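Local atomic coordinates of nucleotidyl transferase AbiEii/AbiGii toxin family protein (Mycobacterium tuberculosis, PDB entry 6Y56), a protein that acts as a nucleotidyltransferase toxin of a toxin-antitoxin system, probably restraining bacterial growth by inactivating the acceptor stems of tRNA. Residues A9-G14 / I143-H148; E17-A22 / T115-P120; F65-D70 / G241-P246; H30-L35 / P156-V161. All coordinates share one frame; numbering follows the deposited sequence.

Interaction 1 of 4, residues A9-G14 / I143-H148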
loop_
_atom_site.group_PDB
_atom_site.type_symbol
_atom_site.label_atom_id
_atom_site.label_comp_id
_atom_site.label_asym_id
_atom_site.label_seq_id
_atom_site.Cartn_x
_atom_site.Cartn_y
_atom_site.Cartn_z
ATOM N N ALA A 9 -12.218 -19.489 7.040
ATOM C CA ALA A 9 -11.719 -20.428 6.037
ATOM C C ALA A 9 -12.366 -20.193 4.674
ATOM O O ALA A 9 -11.695 -20.287 3.636
ATOM C CB ALA A 9 -11.931 -21.871 6.505
ATOM N N ARG A 10 -13.664 -19.890 4.653
ATOM C CA ARG A 10 -14.320 -19.571 3.383
ATOM C C ARG A 10 -13.789 -18.263 2.797
ATOM O O ARG A 10 -13.603 -18.147 1.576
ATOM C CB ARG A 10 -15.836 -19.491 3.587
ATOM C CG ARG A 10 -16.624 -19.172 2.323
ATOM C CD ARG A 10 -18.125 -19.391 2.529
ATOM N NE ARG A 10 -18.377 -20.701 3.119
ATOM C CZ ARG A 10 -18.907 -20.902 4.320
ATOM N NH1 ARG A 10 -19.271 -19.870 5.069
ATOM N NH2 ARG A 10 -19.077 -22.138 4.770
ATOM N N HIS A 11 -13.557 -17.266 3.655
ATOM C CA HIS A 11 -12.928 -16.014 3.244
ATOM C C HIS A 11 -11.562 -16.254 2.603
ATOM O O HIS A 11 -11.134 -15.482 1.728
ATOM C CB HIS A 11 -12.809 -15.142 4.490
ATOM C CG HIS A 11 -12.416 -13.731 4.218
ATOM N ND1 HIS A 11 -13.126 -12.902 3.379
ATOM C CD2 HIS A 11 -11.400 -12.990 4.717
ATOM C CE1 HIS A 11 -12.557 -11.710 3.360
ATOM N NE2 HIS A 11 -11.510 -11.737 4.166
ATOM N N ALA A 12 -10.864 -17.310 3.021
ATOM C CA ALA A 12 -9.604 -17.739 2.429
ATOM C C ALA A 12 -9.812 -18.632 1.214
ATOM O O ALA A 12 -8.859 -19.273 0.758
ATOM C CB ALA A 12 -8.754 -18.474 3.472
ATOM N N LEU A 13 -11.035 -18.697 0.692
ATOM C CA LEU A 13 -11.373 -19.549 -0.450
ATOM C C LEU A 13 -11.099 -21.023 -0.179
ATOM O O LEU A 13 -10.767 -21.782 -1.092
ATOM C CB LEU A 13 -10.692 -19.086 -1.743
ATOM C CG LEU A 13 -11.316 -17.897 -2.453
ATOM C CD1 LEU A 13 -10.443 -17.507 -3.633
ATOM C CD2 LEU A 13 -12.728 -18.223 -2.920
ATOM N N GLY A 14 -11.232 -21.445 1.074
ATOM C CA GLY A 14 -10.972 -22.819 1.441
ATOM C C GLY A 14 -9.518 -23.236 1.433
ATOM O O GLY A 14 -9.236 -24.414 1.677
ATOM N N ILE A 143 -14.925 -2.237 -0.184
ATOM C CA ILE A 143 -15.634 -3.138 -1.092
ATOM C C ILE A 143 -16.330 -4.194 -0.250
ATOM O O ILE A 143 -15.706 -4.827 0.611
ATOM C CB ILE A 143 -14.636 -3.771 -2.072
ATOM C CG1 ILE A 143 -13.875 -2.694 -2.857
ATOM C CG2 ILE A 143 -15.344 -4.746 -2.991
ATOM C CD1 ILE A 143 -14.746 -1.921 -3.827
ATOM N N GLN A 144 -17.630 -4.371 -0.471
ATOM C CA GLN A 144 -18.415 -5.266 0.375
ATOM C C GLN A 144 -18.080 -6.724 0.087
ATOM O O GLN A 144 -18.104 -7.165 -1.066
ATOM C CB GLN A 144 -19.906 -5.026 0.152
ATOM C CG GLN A 144 -20.396 -3.711 0.733
ATOM C CD GLN A 144 -21.866 -3.448 0.463
ATOM O OE1 GLN A 144 -22.523 -4.195 -0.265
ATOM N NE2 GLN A 144 -22.387 -2.370 1.037
ATOM N N LEU A 145 -17.767 -7.472 1.140
ATOM C CA LEU A 145 -17.426 -8.883 1.050
ATOM C C LEU A 145 -18.329 -9.668 1.989
ATOM O O LEU A 145 -18.792 -9.130 2.995
ATOM C CB LEU A 145 -15.957 -9.110 1.441
ATOM C CG LEU A 145 -14.919 -8.345 0.616
ATOM C CD1 LEU A 145 -13.508 -8.705 1.085
ATOM C CD2 LEU A 145 -15.074 -8.614 -0.870
ATOM N N PRO A 146 -18.599 -10.941 1.686
ATOM C CA PRO A 146 -19.554 -11.709 2.510
ATOM C C PRO A 146 -19.253 -11.739 4.004
ATOM O O PRO A 146 -20.168 -11.582 4.825
ATOM C CB PRO A 146 -19.504 -13.104 1.872
ATOM C CG PRO A 146 -19.200 -12.831 0.437
ATOM C CD PRO A 146 -18.225 -11.664 0.458
ATOM N N ILE A 147 -17.991 -11.936 4.389
ATOM C CA ILE A 147 -17.675 -12.053 5.804
ATOM C C ILE A 147 -17.977 -10.771 6.568
ATOM O O ILE A 147 -18.173 -10.819 7.781
ATOM C CB ILE A 147 -16.212 -12.507 6.002
ATOM C CG1 ILE A 147 -15.997 -13.083 7.411
ATOM C CG2 ILE A 147 -15.234 -11.352 5.666
ATOM C CD1 ILE A 147 -14.782 -13.975 7.542
ATOM N N HIS A 148 -18.038 -9.620 5.889
ATOM C CA HIS A 148 -18.339 -8.374 6.590
ATOM C C HIS A 148 -19.700 -8.421 7.268
ATOM O O HIS A 148 -19.928 -7.702 8.244
ATOM C CB HIS A 148 -18.297 -7.178 5.641
ATOM C CG HIS A 148 -16.964 -6.956 4.996
ATOM N ND1 HIS A 148 -16.798 -6.092 3.938
ATOM C CD2 HIS A 148 -15.738 -7.461 5.267
ATOM C CE1 HIS A 148 -15.527 -6.075 3.580
ATOM N NE2 HIS A 148 -14.863 -6.904 4.364
HETATM O O HOH W 1 -15.896 -12.856 2.580
#
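His11 and Ile147 bring the two backbones together, with 6.7 Å between their CA atoms, where the short helix 5-11 ends beside a 3-10 turn in the long connection between strands 138-141 and 157-160. The helix is closed by a Schellman motif: Gly14 N reaches back to Ala9 O and Leu13 N to Arg10 O, with Leu13 at positive phi. On the other segment, a bond from His148 N to Leu145 O forms the turn that offers Ile147 to the helix end.

The imidazole of His11 carries the contact. Its CG stands anti to the backbone N (chi1 -169°), which swings the ring out to Ile147. There the methyl CG2 of Ile147 sits over one face as a CH-pi contact, 3.7 Å from the ring centroid and 23° off the normal, displaced toward ND1. The other branch of Ile147 lies alongside the root of the ring, CD1 being 3.8 Å from His11 CB. Leu145 arrives from a different direction: its CD1 meets the ring edge in plane, 3.9 Å from CE1.

Both ring nitrogens have partners. NE2 is hydrogen-bonded to Asp25 of helix 19-38, while a water lies 2.9 Å from His11 ND1 and accepts from Ile147 N, also at 2.9 Å. The ring is thus pinned at both nitrogens and its rotation fixed, with aliphatic carbon against its face and edge. Its pairing with the Asp25 carboxylate may favour positive charge on the imidazole, though Arg55 beside it would work against this, and the water gives the N-H of buried Ile147 an acceptor.

Interaction 2 of 4, residues E17-A22 / T115-P120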
loop_
_atom_site.group_PDB
_atom_site.type_symbol
_atom_site.label_atom_id
_atom_site.label_comp_id
_atom_site.label_asym_id
_atom_site.label_seq_id
_atom_site.Cartn_x
_atom_site.Cartn_y
_atom_site.Cartn_z
ATOM N N GLU A 17 -3.595 -22.860 3.569
ATOM C CA GLU A 17 -2.381 -22.062 3.680
ATOM C C GLU A 17 -2.677 -20.574 3.773
ATOM O O GLU A 17 -1.807 -19.816 4.210
ATOM C CB GLU A 17 -1.464 -22.320 2.487
ATOM C CG GLU A 17 -2.054 -21.935 1.140
ATOM C CD GLU A 17 -2.638 -23.121 0.389
ATOM O OE1 GLU A 17 -3.110 -24.085 1.044
ATOM O OE2 GLU A 17 -2.626 -23.085 -0.862
ATOM N N ALA A 18 -3.870 -20.145 3.375
ATOM C CA ALA A 18 -4.253 -18.736 3.409
ATOM C C ALA A 18 -5.130 -18.387 4.600
ATOM O O ALA A 18 -5.587 -17.238 4.700
ATOM C CB ALA A 18 -4.966 -18.336 2.115
ATOM N N TYR A 19 -5.394 -19.338 5.497
ATOM C CA TYR A 19 -6.276 -19.050 6.621
ATOM C C TYR A 19 -5.738 -17.903 7.470
ATOM O O TYR A 19 -6.498 -17.012 7.876
ATOM C CB TYR A 19 -6.457 -20.302 7.485
ATOM C CG TYR A 19 -7.359 -20.067 8.667
ATOM C CD1 TYR A 19 -8.727 -20.233 8.549
ATOM C CD2 TYR A 19 -6.847 -19.653 9.896
ATOM C CE1 TYR A 19 -9.566 -20.008 9.617
ATOM C CE2 TYR A 19 -7.678 -19.420 10.971
ATOM C CZ TYR A 19 -9.040 -19.602 10.825
ATOM O OH TYR A 19 -9.891 -19.377 11.887
ATOM N N ASP A 20 -4.433 -17.918 7.762
ATOM C CA ASP A 20 -3.865 -16.875 8.608
ATOM C C ASP A 20 -3.945 -15.513 7.929
ATOM O O ASP A 20 -4.235 -14.506 8.586
ATOM C CB ASP A 20 -2.419 -17.216 8.974
ATOM C CG ASP A 20 -2.313 -18.138 10.189
ATOM O OD1 ASP A 20 -3.347 -18.606 10.695
ATOM O OD2 ASP A 20 -1.175 -18.369 10.647
ATOM N N ALA A 21 -3.685 -15.460 6.618
ATOM C CA ALA A 21 -3.833 -14.200 5.892
ATOM C C ALA A 21 -5.275 -13.711 5.919
ATOM O O ALA A 21 -5.527 -12.506 6.033
ATOM C CB ALA A 21 -3.362 -14.363 4.450
ATOM N N ALA A 22 -6.241 -14.635 5.821
ATOM C CA ALA A 22 -7.646 -14.253 5.879
ATOM C C ALA A 22 -8.023 -13.742 7.262
ATOM O O ALA A 22 -8.788 -12.781 7.384
ATOM C CB ALA A 22 -8.538 -15.426 5.463
ATOM N N THR A 115 -9.878 -14.139 20.416
ATOM C CA THR A 115 -10.168 -14.955 21.595
ATOM C C THR A 115 -10.421 -16.412 21.231
ATOM O O THR A 115 -9.941 -17.322 21.917
ATOM C CB THR A 115 -11.370 -14.380 22.348
ATOM O OG1 THR A 115 -12.536 -14.450 21.515
ATOM C CG2 THR A 115 -11.116 -12.929 22.744
ATOM N N GLU A 116 -11.175 -16.655 20.159
ATOM C CA GLU A 116 -11.482 -18.007 19.709
ATOM C C GLU A 116 -10.572 -18.489 18.592
ATOM O O GLU A 116 -10.080 -19.621 18.643
ATOM C CB GLU A 116 -12.941 -18.087 19.242
ATOM C CG GLU A 116 -13.936 -17.419 20.194
ATOM C CD GLU A 116 -15.268 -17.102 19.526
ATOM O OE1 GLU A 116 -15.629 -15.906 19.427
ATOM O OE2 GLU A 116 -15.957 -18.054 19.101
ATOM N N LEU A 117 -10.324 -17.654 17.588
ATOM C CA LEU A 117 -9.620 -18.081 16.389
ATOM C C LEU A 117 -8.106 -17.997 16.515
ATOM O O LEU A 117 -7.399 -18.502 15.636
ATOM C CB LEU A 117 -10.113 -17.274 15.193
ATOM C CG LEU A 117 -11.639 -17.303 15.121
ATOM C CD1 LEU A 117 -12.154 -16.419 14.008
ATOM C CD2 LEU A 117 -12.136 -18.738 14.946
ATOM N N GLY A 118 -7.596 -17.396 17.576
ATOM C CA GLY A 118 -6.175 -17.422 17.835
ATOM C C GLY A 118 -5.411 -16.329 17.113
ATOM O O GLY A 118 -5.960 -15.327 16.645
ATOM N N GLU A 119 -4.100 -16.543 17.033
ATOM C CA GLU A 119 -3.171 -15.553 16.514
ATOM C C GLU A 119 -2.615 -16.022 15.182
ATOM O O GLU A 119 -1.930 -17.056 15.136
ATOM C CB GLU A 119 -2.034 -15.343 17.510
ATOM C CG GLU A 119 -0.874 -14.551 16.939
ATOM C CD GLU A 119 0.092 -14.072 18.006
ATOM O OE1 GLU A 119 -0.118 -14.411 19.192
ATOM O OE2 GLU A 119 1.057 -13.358 17.655
ATOM N N PRO A 120 -2.868 -15.309 14.086
ATOM C CA PRO A 120 -2.263 -15.700 12.808
ATOM C C PRO A 120 -0.749 -15.552 12.858
ATOM O O PRO A 120 -0.215 -14.575 13.386
ATOM C CB PRO A 120 -2.893 -14.730 11.801
ATOM C CG PRO A 120 -3.355 -13.569 12.614
ATOM C CD PRO A 120 -3.736 -14.126 13.959
#
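Tyr19 reaches Leu117 with its hydroxyl while Asp20 lies against Pro120, so that two successive residues in the first turn of helix 19-38 clasp one loop. That loop joins strands 107-114 and 125-129, antiparallel neighbours in the mixed sheet of the nucleotidyltransferase fold, and the contact fastens it to the beginning of the long helix.

The two side chains are turned differently. A chi1 of 180° points the phenol of Tyr19 away from the backbone N, and it meets Leu117 at about a right angle, its OH resting 3.8 Å from Leu117 CD2 and 3.9 Å from Leu117 CB. The body of the phenol packs on Arg5 and Val8 of helix 5-11, and only its far end takes part in this contact. Asp20 stays close to the main chain. Pro120 CA sits over one face of its carboxylate, 3.6 Å from Asp20 CG, with Pro120 CB beside it; the two CB atoms are 3.8 Å apart. The backbones are correspondingly near, 4.6 Å between the CA atoms of this pair.

No hydrogen bond links the two segments. The acidic end of Asp20 is held instead by a salt bridge from OD2 to Arg121, the residue following Pro120, so charge and apolar packing act at the same place on the loop. Within the helix, Asp20 OD1 lies at the edge of the Tyr19 ring, in its plane. Behind them the helix backbone also touches the proline: Asp20 O stands 3.5 Å from Pro120 CB.

Interaction 3 of 4, residues F65-D70 / G241-P246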
loop_
_atom_site.group_PDB
_atom_site.type_symbol
_atom_site.label_atom_id
_atom_site.label_comp_id
_atom_site.label_asym_id
_atom_site.label_seq_id
_atom_site.Cartn_x
_atom_site.Cartn_y
_atom_site.Cartn_z
ATOM N N PHE A 65 -4.792 -10.873 -0.636
ATOM C CA PHE A 65 -4.611 -10.416 0.729
ATOM C C PHE A 65 -3.344 -9.568 0.806
ATOM O O PHE A 65 -2.412 -9.716 0.008
ATOM C CB PHE A 65 -4.484 -11.618 1.665
ATOM C CG PHE A 65 -5.766 -12.396 1.851
ATOM C CD1 PHE A 65 -6.922 -11.752 2.256
ATOM C CD2 PHE A 65 -5.803 -13.777 1.635
ATOM C CE1 PHE A 65 -8.105 -12.457 2.450
ATOM C CE2 PHE A 65 -6.996 -14.488 1.835
ATOM C CZ PHE A 65 -8.135 -13.826 2.236
ATOM N N SER A 66 -3.313 -8.658 1.775
ATOM C CA SER A 66 -2.190 -7.743 1.934
ATOM C C SER A 66 -1.968 -7.532 3.423
ATOM O O SER A 66 -2.923 -7.254 4.158
ATOM C CB SER A 66 -2.516 -6.423 1.228
ATOM O OG SER A 66 -1.396 -5.568 1.146
ATOM N N THR A 67 -0.718 -7.667 3.866
ATOM C CA THR A 67 -0.422 -7.855 5.283
ATOM C C THR A 67 0.049 -6.591 5.976
ATOM O O THR A 67 0.276 -6.618 7.195
ATOM C CB THR A 67 0.670 -8.909 5.469
ATOM O OG1 THR A 67 1.901 -8.409 4.924
ATOM C CG2 THR A 67 0.290 -10.211 4.782
ATOM N N ASP A 68 0.256 -5.514 5.242
ATOM C CA ASP A 68 0.724 -4.290 5.857
ATOM C C ASP A 68 -0.396 -3.265 5.913
ATOM O O ASP A 68 -1.407 -3.358 5.215
ATOM C CB ASP A 68 1.986 -3.736 5.174
ATOM C CG ASP A 68 1.874 -3.637 3.654
ATOM O OD1 ASP A 68 0.912 -4.163 3.043
ATOM O OD2 ASP A 68 2.792 -3.021 3.056
ATOM N N LEU A 69 -0.254 -2.327 6.820
ATOM C CA LEU A 69 -1.103 -1.154 6.848
ATOM C C LEU A 69 -0.187 0.040 6.677
ATOM O O LEU A 69 0.753 0.215 7.458
ATOM C CB LEU A 69 -1.862 -1.078 8.169
ATOM C CG LEU A 69 -2.988 -2.110 8.311
ATOM C CD1 LEU A 69 -3.583 -2.051 9.701
ATOM C CD2 LEU A 69 -4.085 -1.899 7.265
ATOM N N ASP A 70 -0.413 0.819 5.629
ATOM C CA ASP A 70 0.426 1.963 5.313
ATOM C C ASP A 70 -0.435 3.210 5.358
ATOM O O ASP A 70 -1.552 3.221 4.832
ATOM C CB ASP A 70 0.985 1.852 3.898
ATOM C CG ASP A 70 1.956 0.701 3.733
ATOM O OD1 ASP A 70 2.801 0.496 4.627
ATOM O OD2 ASP A 70 1.894 0.012 2.690
ATOM N N GLY A 241 2.362 -16.493 -2.771
ATOM C CA GLY A 241 1.502 -17.653 -2.946
ATOM C C GLY A 241 0.545 -17.884 -1.802
ATOM O O GLY A 241 -0.487 -18.535 -1.993
ATOM N N VAL A 242 0.868 -17.374 -0.612
ATOM C CA VAL A 242 -0.089 -17.395 0.488
ATOM C C VAL A 242 -1.216 -16.407 0.225
ATOM O O VAL A 242 -2.387 -16.683 0.506
ATOM C CB VAL A 242 0.642 -17.098 1.812
ATOM C CG1 VAL A 242 -0.340 -16.987 2.961
ATOM C CG2 VAL A 242 1.699 -18.163 2.094
ATOM N N LEU A 243 -0.887 -15.258 -0.352
ATOM C CA LEU A 243 -1.814 -14.143 -0.445
ATOM C C LEU A 243 -2.749 -14.223 -1.639
ATOM O O LEU A 243 -3.794 -13.566 -1.632
ATOM C CB LEU A 243 -1.027 -12.828 -0.518
ATOM C CG LEU A 243 -0.025 -12.660 0.631
ATOM C CD1 LEU A 243 0.788 -11.392 0.426
ATOM C CD2 LEU A 243 -0.723 -12.641 1.989
ATOM N N THR A 244 -2.400 -14.998 -2.664
ATOM C CA THR A 244 -3.241 -15.099 -3.847
ATOM C C THR A 244 -2.941 -16.414 -4.548
ATOM O O THR A 244 -1.903 -17.035 -4.326
ATOM C CB THR A 244 -3.012 -13.923 -4.807
ATOM O OG1 THR A 244 -3.972 -13.977 -5.869
ATOM C CG2 THR A 244 -1.610 -13.964 -5.400
ATOM N N ARG A 245 -3.871 -16.812 -5.415
ATOM C CA ARG A 245 -3.732 -18.014 -6.220
ATOM C C ARG A 245 -4.484 -17.707 -7.506
ATOM O O ARG A 245 -5.605 -17.186 -7.436
ATOM C CB ARG A 245 -4.403 -19.173 -5.485
ATOM C CG ARG A 245 -4.594 -20.435 -6.301
ATOM C CD ARG A 245 -5.387 -21.481 -5.523
ATOM N NE ARG A 245 -6.811 -21.156 -5.449
ATOM C CZ ARG A 245 -7.727 -21.930 -4.871
ATOM N NH1 ARG A 245 -9.001 -21.561 -4.850
ATOM N NH2 ARG A 245 -7.372 -23.069 -4.302
ATOM N N PRO A 246 -3.907 -17.987 -8.685
ATOM C CA PRO A 246 -2.581 -18.565 -8.888
ATOM C C PRO A 246 -1.504 -17.495 -8.873
ATOM O O PRO A 246 -1.799 -16.308 -9.014
ATOM C CB PRO A 246 -2.682 -19.141 -10.300
ATOM C CG PRO A 246 -3.589 -18.204 -10.997
ATOM C CD PRO A 246 -4.594 -17.742 -9.963
#
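Leu243 lays its side chain across the backbone carbonyl of Phe65, with CB 3.4 Å and CD1 3.6 Å from Phe65 O. Its other methyl, CD2, touches two carbons of the facing segment, 3.9 Å from Phe65 CB and 3.8 Å from Thr67 CG2. The branch of Leu243 is set opposite its own carbonyl carbon by a chi1 of -54°, which sends both methyls forward over residues 65-67. The threonine crosses the leucine at about a right angle and presents its methyl, while OG1 is hydrogen-bonded to Arg181.

One hydrogen bond joins the segments. Phe65 N donates to Leu243 O at 3.0 Å and 153°, approaching 22° out of the carbonyl plane, and so uses an acceptor left by the end of helix 240-243.

The Phe65 ring passes Leu243 O obliquely, CD2 3.8 Å away, and continues to Ala21, Ala22 and Asp25 of helix 19-38 and to Arg55 of helix 50-59. Residues 65-67 lead directly into strand 68-72, whose Asp68-Leu69-Asp70 sequence matches the acidic motif that commonly binds metal in nucleotidyltransferases. Helix 240-243 thus packs against the residues leading into that strand, which runs between strands 47-49 and 125-129.

Interaction 4 of 4, residues H30-L35 / P156-V161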
loop_
_atom_site.group_PDB
_atom_site.type_symbol
_atom_site.label_atom_id
_atom_site.label_comp_id
_atom_site.label_asym_id
_atom_site.label_seq_id
_atom_site.Cartn_x
_atom_site.Cartn_y
_atom_site.Cartn_z
ATOM N N HIS A 30 -11.178 -4.661 11.464
ATOM C CA HIS A 30 -11.545 -4.285 12.822
ATOM C C HIS A 30 -10.672 -3.143 13.326
ATOM O O HIS A 30 -11.173 -2.220 13.979
ATOM C CB HIS A 30 -11.456 -5.508 13.743
ATOM C CG HIS A 30 -12.599 -6.465 13.588
ATOM N ND1 HIS A 30 -12.828 -7.174 12.429
ATOM C CD2 HIS A 30 -13.586 -6.821 14.447
ATOM C CE1 HIS A 30 -13.909 -7.923 12.576
ATOM N NE2 HIS A 30 -14.389 -7.724 13.792
ATOM N N LEU A 31 -9.369 -3.182 13.024
ATOM C CA LEU A 31 -8.468 -2.112 13.443
ATOM C C LEU A 31 -8.820 -0.806 12.747
ATOM O O LEU A 31 -8.849 0.258 13.379
ATOM C CB LEU A 31 -7.021 -2.513 13.140
ATOM C CG LEU A 31 -5.870 -1.573 13.534
ATOM C CD1 LEU A 31 -4.569 -2.329 13.612
ATOM C CD2 LEU A 31 -5.680 -0.425 12.533
ATOM N N LEU A 32 -9.105 -0.871 11.446
ATOM C CA LEU A 32 -9.472 0.331 10.706
ATOM C C LEU A 32 -10.786 0.908 11.217
ATOM O O LEU A 32 -10.937 2.133 11.307
ATOM C CB LEU A 32 -9.514 0.021 9.209
ATOM C CG LEU A 32 -8.138 -0.237 8.576
ATOM C CD1 LEU A 32 -8.282 -0.936 7.221
ATOM C CD2 LEU A 32 -7.366 1.060 8.425
ATOM N N TYR A 33 -11.725 0.046 11.605
ATOM C CA TYR A 33 -12.949 0.531 12.237
ATOM C C TYR A 33 -12.631 1.284 13.523
ATOM O O TYR A 33 -13.130 2.391 13.755
ATOM C CB TYR A 33 -13.883 -0.647 12.527
ATOM C CG TYR A 33 -15.127 -0.247 13.304
ATOM C CD1 TYR A 33 -16.116 0.522 12.709
ATOM C CD2 TYR A 33 -15.301 -0.623 14.630
ATOM C CE1 TYR A 33 -17.252 0.901 13.403
ATOM C CE2 TYR A 33 -16.446 -0.246 15.330
ATOM C CZ TYR A 33 -17.403 0.517 14.707
ATOM O OH TYR A 33 -18.538 0.893 15.391
ATOM N N LEU A 34 -11.794 0.704 14.378
ATOM C CA LEU A 34 -11.410 1.391 15.609
ATOM C C LEU A 34 -10.809 2.762 15.321
ATOM O O LEU A 34 -11.202 3.766 15.924
ATOM C CB LEU A 34 -10.411 0.523 16.368
ATOM C CG LEU A 34 -9.737 1.237 17.538
ATOM C CD1 LEU A 34 -10.717 1.391 18.690
ATOM C CD2 LEU A 34 -8.468 0.504 17.949
ATOM N N LEU A 35 -9.858 2.827 14.389
ATOM C CA LEU A 35 -9.242 4.108 14.061
ATOM C C LEU A 35 -10.282 5.101 13.569
ATOM O O LEU A 35 -10.242 6.285 13.927
ATOM C CB LEU A 35 -8.169 3.922 12.989
ATOM C CG LEU A 35 -6.928 3.127 13.402
ATOM C CD1 LEU A 35 -5.900 3.170 12.286
ATOM C CD2 LEU A 35 -6.309 3.651 14.694
ATOM N N PRO A 156 -16.165 1.668 7.949
ATOM C CA PRO A 156 -16.165 3.116 7.731
ATOM C C PRO A 156 -15.850 3.472 6.285
ATOM O O PRO A 156 -15.437 2.638 5.477
ATOM C CB PRO A 156 -15.016 3.578 8.632
ATOM C CG PRO A 156 -14.048 2.424 8.603
ATOM C CD PRO A 156 -14.950 1.217 8.653
ATOM N N THR A 157 -16.043 4.745 5.972
ATOM C CA THR A 157 -15.430 5.322 4.788
ATOM C C THR A 157 -14.148 6.009 5.226
ATOM O O THR A 157 -14.095 6.618 6.299
ATOM C CB THR A 157 -16.361 6.309 4.078
ATOM O OG1 THR A 157 -16.742 7.383 4.954
ATOM C CG2 THR A 157 -17.606 5.598 3.587
ATOM N N LEU A 158 -13.103 5.869 4.409
ATOM C CA LEU A 158 -11.786 6.370 4.780
ATOM C C LEU A 158 -11.187 7.145 3.617
ATOM O O LEU A 158 -11.369 6.757 2.459
ATOM C CB LEU A 158 -10.843 5.201 5.108
ATOM C CG LEU A 158 -11.179 4.402 6.369
ATOM C CD1 LEU A 158 -10.223 3.232 6.467
ATOM C CD2 LEU A 158 -11.078 5.288 7.588
ATOM N N PRO A 159 -10.454 8.221 3.890
ATOM C CA PRO A 159 -9.662 8.866 2.835
ATOM C C PRO A 159 -8.523 7.955 2.419
ATOM O O PRO A 159 -7.726 7.506 3.246
ATOM C CB PRO A 159 -9.144 10.148 3.493
ATOM C CG PRO A 159 -9.299 9.937 4.923
ATOM C CD PRO A 159 -10.357 8.913 5.180
ATOM N N VAL A 160 -8.452 7.696 1.124
ATOM C CA VAL A 160 -7.488 6.778 0.533
ATOM C C VAL A 160 -6.675 7.533 -0.513
ATOM O O VAL A 160 -7.170 8.458 -1.166
ATOM C CB VAL A 160 -8.231 5.564 -0.080
ATOM C CG1 VAL A 160 -7.314 4.684 -0.945
ATOM C CG2 VAL A 160 -8.886 4.725 1.025
ATOM N N VAL A 161 -5.414 7.119 -0.685
ATOM C CA VAL A 161 -4.559 7.705 -1.710
ATOM C C VAL A 161 -5.245 7.653 -3.072
ATOM O O VAL A 161 -5.881 6.659 -3.443
ATOM C CB VAL A 161 -3.206 6.961 -1.702
ATOM C CG1 VAL A 161 -3.378 5.470 -2.042
ATOM C CG2 VAL A 161 -2.203 7.609 -2.653
#
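Pro156, Leu32 and Leu158 form most of this contact, in which one side of helix 19-38 packs on a two-stranded antiparallel sheet made of strands 138-141 and 157-160. The nearest CA atoms, of Tyr33 and Pro156, are 6.1 Å apart, near the beginning of strand 157-160.

Pro156 fits against the helix surface rather than against a single side chain. Its CG comes within 4.1 Å of Leu32 O and its CD within 4.2 Å of Tyr33 CA. The same CD lies at the rim of the Tyr33 ring, near the ring plane, while that ring stacks with Phe153, which shortly precedes Pro156. Tyr33 thus offers the proline an edge.

Leu32 supplies the apolar link further along. Its chi1 of -70° turns the isobutyl group back beside the backbone N, from where it leans toward the strand and crosses that of Leu158 at about a right angle. Both leucines also pack on Phe48 of strand 47-49, so the aromatic ring joins helix and strand into one small core.

Strand alternation selects the residues involved: Leu158 points its side chain to the helix, whereas Thr157 and Pro159 on either side pack on Leu139 of the partner strand. Backbone bonds tie Leu158 to Leu140, and Pro159, which lacks an N-H, pairs with Phe48 through its carbonyl. No hydrogen bond crosses between helix and strand segments; the meeting of the leucines is purely methyl to methyl, Leu32 CD2 lying 4.1 Å from Leu158 CD1.

Overall arrangement
Interactions 1, 2 and 3 cluster on one side of the chain's centre, their centres 13 to 14 Å apart, and meet around Phe65 and the start of helix 19-38: Phe65 CZ lies 3.5 Å from His11 O and 3.6 Å from Ala22 CB. Ala12 CB also packs 3.6 Å from Ala22 CB, joining interactions 1 and 2. Interaction 4 uses the same long helix further along, about 21 Å from interaction 2 between centres, and touches interaction 3 through Leu31 CD2 and Leu69 CD1, 3.9 Å apart. Leu69 stands between Asp68 and Asp70, the probable metal-binding acids, so helix 19-38 runs from interactions 1 and 2 past the presumed active-site strand to interaction 4.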